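Local coordinates for protein polyphosphate kinase (Porphyromonas gingivalis, PDB 2O8R) that probably catalyses the reversible transfer of the terminal phosphate of ATP onto a growing long-chain polyphosphate, at residues I340-Y354 with E468-A482. The protein carries 3 engineered substitutions. Sequence-based numbering, arbitrary orientation. Where two conformers were deposited one is given.
Sequences IRRKDYLIHVPYYTY and ETTARIYSDTTLMTA. With SO4 (sulfate ion), chain G.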
loop_
_atom_site.group_PDB
_atom_site.type_symbol
_atom_site.label_atom_id
_atom_site.label_comp_id
_atom_site.label_asym_id
_atom_site.label_seq_id
_atom_site.Cartn_x
_atom_site.Cartn_y
_atom_site.Cartn_z
ATOM N N ILE A 340 1.702 32.726 14.077
ATOM C CA ILE A 340 0.262 32.583 14.335
ATOM C C ILE A 340 -0.158 33.290 15.623
ATOM O O ILE A 340 -1.306 33.724 15.755
ATOM C CB ILE A 340 -0.196 31.111 14.448
ATOM C CG1 ILE A 340 0.736 30.157 13.699
ATOM C CG2 ILE A 340 -1.636 30.978 13.995
ATOM C CD1 ILE A 340 0.285 29.763 12.330
ATOM N N ARG A 341 0.772 33.376 16.578
ATOM C CA ARG A 341 0.547 34.078 17.842
ATOM C C ARG A 341 0.308 35.555 17.574
ATOM O O ARG A 341 -0.514 36.180 18.240
ATOM C CB ARG A 341 1.747 33.915 18.781
ATOM C CG ARG A 341 1.441 34.241 20.244
ATOM C CD ARG A 341 2.699 34.574 21.049
ATOM N NE ARG A 341 3.434 35.701 20.470
ATOM C CZ ARG A 341 3.130 36.987 20.650
ATOM N NH1 ARG A 341 2.099 37.353 21.406
ATOM N NH2 ARG A 341 3.869 37.917 20.062
ATOM N N ARG A 342 1.021 36.075 16.574
ATOM C CA ARG A 342 0.941 37.477 16.203
ATOM C C ARG A 342 -0.240 37.792 15.279
ATOM O O ARG A 342 -0.828 38.862 15.375
ATOM C CB ARG A 342 2.268 37.927 15.579
ATOM C CG ARG A 342 3.392 38.129 16.604
ATOM C CD ARG A 342 4.794 37.976 16.005
ATOM N NE ARG A 342 5.020 38.795 14.811
ATOM C CZ ARG A 342 6.207 38.977 14.231
ATOM N NH1 ARG A 342 7.303 38.412 14.737
ATOM N NH2 ARG A 342 6.300 39.732 13.143
ATOM N N LYS A 343 -0.588 36.856 14.402
ATOM C CA LYS A 343 -1.614 37.103 13.392
ATOM C C LYS A 343 -2.321 35.824 12.924
ATOM O O LYS A 343 -1.777 34.731 13.023
ATOM C CB LYS A 343 -0.966 37.799 12.193
ATOM C CG LYS A 343 -1.937 38.264 11.126
ATOM C CD LYS A 343 -1.263 39.142 10.071
ATOM C CE LYS A 343 -0.097 38.435 9.391
ATOM N NZ LYS A 343 0.215 39.017 8.056
ATOM N N ASP A 344 -3.537 35.979 12.417
ATOM C CA ASP A 344 -4.264 34.897 11.781
ATOM C C ASP A 344 -3.766 34.677 10.379
ATOM O O ASP A 344 -3.350 35.610 9.702
ATOM C CB ASP A 344 -5.751 35.217 11.689
ATOM C CG ASP A 344 -6.440 35.162 13.019
ATOM O OD1 ASP A 344 -5.799 34.721 14.001
ATOM O OD2 ASP A 344 -7.623 35.563 13.074
ATOM N N TYR A 345 -3.830 33.430 9.938
ATOM C CA TYR A 345 -3.470 33.093 8.578
ATOM C C TYR A 345 -4.575 32.258 7.892
ATOM O O TYR A 345 -5.303 31.492 8.525
ATOM C CB TYR A 345 -2.088 32.416 8.541
ATOM C CG TYR A 345 -0.935 33.356 8.849
ATOM C CD1 TYR A 345 -0.190 33.957 7.824
ATOM C CD2 TYR A 345 -0.589 33.647 10.166
ATOM C CE1 TYR A 345 0.863 34.835 8.114
ATOM C CE2 TYR A 345 0.455 34.512 10.463
ATOM C CZ TYR A 345 1.180 35.097 9.442
ATOM O OH TYR A 345 2.210 35.952 9.781
ATOM N N LEU A 346 -4.702 32.444 6.592
ATOM C CA LEU A 346 -5.631 31.684 5.789
ATOM C C LEU A 346 -4.793 30.960 4.761
ATOM O O LEU A 346 -4.026 31.581 4.031
ATOM C CB LEU A 346 -6.560 32.648 5.074
ATOM C CG LEU A 346 -8.026 32.335 4.880
ATOM C CD1 LEU A 346 -8.677 31.840 6.179
ATOM C CD2 LEU A 346 -8.658 33.617 4.400
ATOM N N ILE A 347 -4.913 29.645 4.706
ATOM C CA ILE A 347 -4.176 28.889 3.706
ATOM C C ILE A 347 -5.142 28.214 2.754
ATOM O O ILE A 347 -6.015 27.448 3.165
ATOM C CB ILE A 347 -3.274 27.841 4.349
ATOM C CG1 ILE A 347 -2.252 28.506 5.284
ATOM C CG2 ILE A 347 -2.630 26.964 3.284
ATOM C CD1 ILE A 347 -1.391 29.580 4.636
ATOM N N HIS A 348 -4.984 28.522 1.480
ATOM C CA HIS A 348 -5.843 27.997 0.444
ATOM C C HIS A 348 -5.070 26.974 -0.351
ATOM O O HIS A 348 -4.188 27.313 -1.147
ATOM C CB HIS A 348 -6.309 29.127 -0.470
ATOM C CG HIS A 348 -6.933 30.272 0.263
ATOM N ND1 HIS A 348 -8.205 30.211 0.790
ATOM C CD2 HIS A 348 -6.460 31.506 0.555
ATOM C CE1 HIS A 348 -8.487 31.358 1.379
ATOM N NE2 HIS A 348 -7.446 32.161 1.250
ATOM N N VAL A 349 -5.401 25.712 -0.153
ATOM C CA VAL A 349 -4.621 24.692 -0.813
ATOM C C VAL A 349 -5.254 24.123 -2.031
ATOM O O VAL A 349 -6.473 23.945 -2.072
ATOM C CB VAL A 349 -4.306 23.452 0.051
ATOM C CG1 VAL A 349 -3.427 23.808 1.219
ATOM C CG2 VAL A 349 -5.605 22.711 0.469
ATOM N N PRO A 350 -4.467 24.160 -3.088
ATOM C CA PRO A 350 -3.404 23.531 -3.824
ATOM C C PRO A 350 -2.456 24.729 -3.993
ATOM O O PRO A 350 -1.243 24.562 -3.970
ATOM C CB PRO A 350 -4.052 23.136 -5.144
ATOM C CG PRO A 350 -5.486 23.606 -5.048
ATOM C CD PRO A 350 -5.436 24.707 -4.040
ATOM N N TYR A 351 -3.051 25.930 -4.090
ATOM C CA TYR A 351 -2.384 27.226 -4.292
ATOM C C TYR A 351 -1.235 27.488 -3.313
ATOM O O TYR A 351 -0.169 27.934 -3.715
ATOM C CB TYR A 351 -3.407 28.374 -4.210
ATOM C CG TYR A 351 -4.704 28.144 -4.981
ATOM C CD1 TYR A 351 -4.701 28.036 -6.363
ATOM C CD2 TYR A 351 -5.930 28.060 -4.327
ATOM C CE1 TYR A 351 -5.867 27.830 -7.077
ATOM C CE2 TYR A 351 -7.105 27.832 -5.038
ATOM C CZ TYR A 351 -7.066 27.731 -6.419
ATOM O OH TYR A 351 -8.220 27.525 -7.155
ATOM N N TYR A 352 -1.463 27.206 -2.035
ATOM C CA TYR A 352 -0.406 27.198 -1.038
ATOM C C TYR A 352 -0.041 25.751 -0.754
ATOM O O TYR A 352 -0.810 24.854 -1.117
ATOM C CB TYR A 352 -0.888 27.838 0.251
ATOM C CG TYR A 352 -1.025 29.342 0.200
ATOM C CD1 TYR A 352 -0.001 30.162 0.657
ATOM C CD2 TYR A 352 -2.182 29.942 -0.284
ATOM C CE1 TYR A 352 -0.112 31.530 0.628
ATOM C CE2 TYR A 352 -2.305 31.319 -0.328
ATOM C CZ TYR A 352 -1.265 32.113 0.131
ATOM O OH TYR A 352 -1.381 33.490 0.099
ATOM N N THR A 353 1.115 25.523 -0.115
ATOM C CA THR A 353 1.521 24.173 0.294
ATOM C C THR A 353 0.607 23.602 1.340
ATOM O O THR A 353 -0.162 24.314 1.979
ATOM C CB THR A 353 2.948 24.095 0.928
ATOM O OG1 THR A 353 3.359 25.388 1.387
ATOM C CG2 THR A 353 3.972 23.513 -0.055
ATOM N N TYR A 354 0.729 22.296 1.519
ATOM C CA TYR A 354 0.092 21.594 2.604
ATOM C C TYR A 354 0.999 21.600 3.834
ATOM O O TYR A 354 0.575 21.249 4.938
ATOM C CB TYR A 354 -0.182 20.160 2.167
ATOM C CG TYR A 354 -1.421 19.990 1.315
ATOM C CD1 TYR A 354 -1.386 20.208 -0.058
ATOM C CD2 TYR A 354 -2.628 19.598 1.885
ATOM C CE1 TYR A 354 -2.522 20.042 -0.847
ATOM C CE2 TYR A 354 -3.768 19.436 1.108
ATOM C CZ TYR A 354 -3.712 19.653 -0.257
ATOM O OH TYR A 354 -4.851 19.475 -1.023
ATOM N N GLU A 468 -3.033 15.205 2.823
ATOM C CA GLU A 468 -3.249 15.033 1.377
ATOM C C GLU A 468 -2.922 13.600 0.931
ATOM O O GLU A 468 -1.748 13.210 0.896
ATOM C CB GLU A 468 -2.400 16.031 0.593
ATOM C CG GLU A 468 -2.366 15.773 -0.902
ATOM C CD GLU A 468 -1.537 16.795 -1.657
ATOM O OE1 GLU A 468 -0.500 17.243 -1.123
ATOM O OE2 GLU A 468 -1.925 17.151 -2.791
ATOM N N THR A 469 -3.952 12.820 0.595
ATOM C CA THR A 469 -3.776 11.392 0.278
ATOM C C THR A 469 -4.648 10.907 -0.862
ATOM O O THR A 469 -5.167 9.791 -0.827
ATOM C CB THR A 469 -4.096 10.507 1.480
ATOM O OG1 THR A 469 -5.153 11.110 2.238
ATOM C CG2 THR A 469 -2.854 10.310 2.352
ATOM N N THR A 470 -4.791 11.742 -1.881
ATOM C CA THR A 470 -5.657 11.440 -3.003
ATOM C C THR A 470 -4.972 11.851 -4.315
ATOM O O THR A 470 -4.113 12.729 -4.320
ATOM C CB THR A 470 -7.052 12.101 -2.807
ATOM O OG1 THR A 470 -7.675 12.311 -4.076
ATOM C CG2 THR A 470 -6.935 13.441 -2.078
ATOM N N ALA A 471 -5.322 11.201 -5.422
ATOM C CA ALA A 471 -4.703 11.519 -6.711
ATOM C C ALA A 471 -5.313 12.777 -7.311
ATOM O O ALA A 471 -4.617 13.578 -7.940
ATOM C CB ALA A 471 -4.824 10.355 -7.672
ATOM N N ARG A 472 -6.619 12.934 -7.114
ATOM C CA ARG A 472 -7.310 14.184 -7.399
ATOM C C ARG A 472 -6.867 15.230 -6.388
ATOM O O ARG A 472 -6.760 14.954 -5.186
ATOM C CB ARG A 472 -8.821 13.998 -7.288
ATOM C CG ARG A 472 -9.644 15.219 -7.627
ATOM C CD ARG A 472 -9.954 15.307 -9.105
ATOM N NE ARG A 472 -11.393 15.468 -9.303
ATOM C CZ ARG A 472 -11.992 16.620 -9.585
ATOM N NH1 ARG A 472 -11.280 17.720 -9.727
ATOM N NH2 ARG A 472 -13.303 16.670 -9.741
ATOM N N ILE A 473 -6.612 16.433 -6.880
ATOM C CA ILE A 473 -6.226 17.519 -6.020
ATOM C C ILE A 473 -7.467 18.223 -5.481
ATOM O O ILE A 473 -8.377 18.554 -6.237
ATOM C CB ILE A 473 -5.293 18.468 -6.761
ATOM C CG1 ILE A 473 -4.113 17.664 -7.310
ATOM C CG2 ILE A 473 -4.802 19.583 -5.834
ATOM C CD1 ILE A 473 -3.269 18.395 -8.322
ATOM N N TYR A 474 -7.497 18.420 -4.163
ATOM C CA TYR A 474 -8.609 19.093 -3.478
ATOM C C TYR A 474 -8.310 20.558 -3.225
ATOM O O TYR A 474 -7.266 20.892 -2.694
ATOM C CB TYR A 474 -8.896 18.428 -2.120
ATOM C CG TYR A 474 -9.816 17.232 -2.203
ATOM C CD1 TYR A 474 -9.621 16.248 -3.172
ATOM C CD2 TYR A 474 -10.874 17.082 -1.317
ATOM C CE1 TYR A 474 -10.441 15.171 -3.263
ATOM C CE2 TYR A 474 -11.721 15.984 -1.406
ATOM C CZ TYR A 474 -11.491 15.034 -2.387
ATOM O OH TYR A 474 -12.292 13.927 -2.507
ATOM N N SER A 475 -9.229 21.430 -3.606
ATOM C CA SER A 475 -9.182 22.804 -3.150
ATOM C C SER A 475 -9.864 22.855 -1.773
ATOM O O SER A 475 -10.989 22.368 -1.607
ATOM C CB SER A 475 -9.856 23.723 -4.178
ATOM O OG SER A 475 -10.117 25.017 -3.665
ATOM N N ASP A 476 -9.170 23.415 -0.785
ATOM C CA ASP A 476 -9.706 23.533 0.574
ATOM C C ASP A 476 -9.181 24.789 1.261
ATOM O O ASP A 476 -8.200 25.401 0.808
ATOM C CB ASP A 476 -9.313 22.322 1.419
ATOM C CG ASP A 476 -10.247 21.164 1.252
ATOM O OD1 ASP A 476 -11.472 21.362 1.352
ATOM O OD2 ASP A 476 -9.745 20.044 1.036
ATOM N N THR A 477 -9.806 25.149 2.380
ATOM C CA THR A 477 -9.420 26.355 3.103
ATOM C C THR A 477 -9.166 26.108 4.601
ATOM O O THR A 477 -9.960 25.460 5.297
ATOM C CB THR A 477 -10.464 27.445 2.883
ATOM O OG1 THR A 477 -10.591 27.681 1.474
ATOM C CG2 THR A 477 -10.041 28.730 3.557
ATOM N N THR A 478 -8.036 26.615 5.081
ATOM C CA THR A 478 -7.610 26.393 6.453
ATOM C C THR A 478 -7.330 27.720 7.157
ATOM O O THR A 478 -6.580 28.562 6.643
ATOM C CB THR A 478 -6.348 25.519 6.492
ATOM O OG1 THR A 478 -6.666 24.208 6.006
ATOM C CG2 THR A 478 -5.808 25.412 7.908
ATOM N N LEU A 479 -7.951 27.890 8.325
ATOM C CA LEU A 479 -7.706 29.020 9.198
ATOM C C LEU A 479 -6.749 28.629 10.304
ATOM O O LEU A 479 -6.921 27.597 10.937
ATOM C CB LEU A 479 -9.012 29.478 9.844
ATOM C CG LEU A 479 -8.854 30.658 10.806
ATOM C CD1 LEU A 479 -8.391 31.883 10.037
ATOM C CD2 LEU A 479 -10.139 30.938 11.566
HETATM N N MSE A 480 -5.751 29.466 10.552
HETATM C CA MSE A 480 -4.845 29.242 11.666
HETATM C C MSE A 480 -4.898 30.454 12.575
HETATM O O MSE A 480 -4.574 31.562 12.157
HETATM C CB MSE A 480 -3.437 28.975 11.151
HETATM C CG MSE A 480 -3.383 27.702 10.340
HETATM SE SE MSE A 480 -1.682 27.322 9.478
HETATM C CE MSE A 480 -0.737 26.443 10.926
ATOM N N THR A 481 -5.330 30.245 13.814
ATOM C CA THR A 481 -5.627 31.360 14.718
ATOM C C THR A 481 -5.127 31.096 16.122
ATOM O O THR A 481 -5.054 29.939 16.567
ATOM C CB THR A 481 -7.149 31.670 14.792
ATOM O OG1 THR A 481 -7.344 32.995 15.288
ATOM C CG2 THR A 481 -7.874 30.707 15.727
ATOM N N ALA A 482 -4.770 32.177 16.813
ATOM C CA ALA A 482 -4.339 32.087 18.201
ATOM C C ALA A 482 -5.381 32.761 19.063
ATOM O O ALA A 482 -5.236 32.850 20.279
ATOM C CB ALA A 482 -2.987 32.729 18.382
HETATM S S SO4 G . -8.045 9.534 -5.696
HETATM O O1 SO4 G . -6.736 9.203 -5.146
HETATM O O2 SO4 G . -8.564 8.367 -6.401
HETATM O O3 SO4 G . -8.961 9.896 -4.619
HETATM O O4 SO4 G . -7.941 10.652 -6.622
HETATM O O HOH W 1 -3.946 34.290 15.580
HETATM O O HOH W 2 -8.290 26.219 -2.093
HETATM O O HOH W 3 -10.563 26.984 -5.722
#
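Ile340, near the end of helix 336-342, lays CG2 over the backbone carbonyl of Met480. Ile340 CD1 reaches the selenomethionine methyl, 3.7 Å from Met480 CE. The Ile340 carbonyl also meets the methyl group of Ala482. A water takes the Ala482 N-H and donates to Ile340 O and Asp344 OD1. Thr481 OG1 donates to Asp344 OD1 at 2.6 Å and comes from above the carboxylate plane, 44° out of it. The Thr481 hydroxyl lies anti to its own N (chi1 -160°), which turns it to run alongside the Asp344 side chain.

From Tyr345 to Val349 the chain runs antiparallel to strand 474-481 in the mixed sheet of C-terminal domain 1, a domain of the PLD clan. Tyr345, Ile347 and Val349 form hydrogen-bonded pairs with Met480, Thr478 and Asp476. Ile347 N to Thr478 O is 2.8 Å and nearly straight. Leu346 and Leu479 touch through their CD1 methyls on the face covered by helix 636-651. There His348 turns the ND1 edge of its ring to Thr477, whose OG1 bonds Ser598.

On the other face Asp476 packs CB against Val349 CG2, while its OD1 bonds His597, a predicted ATP-binding residue. A second water donates to Val349 O and Asp476 O and also bonds Ser475 OG. Pro350 CB rests on Ile473 CG2 at 3.7 Å. The Tyr354 ring lies between Val349 CB on one face and Glu468 on the other. Glu468 CB makes a CH-pi contact, 3.8 Å from the Tyr354 ring centroid, and its carboxylate stacks 26° from the ring plane.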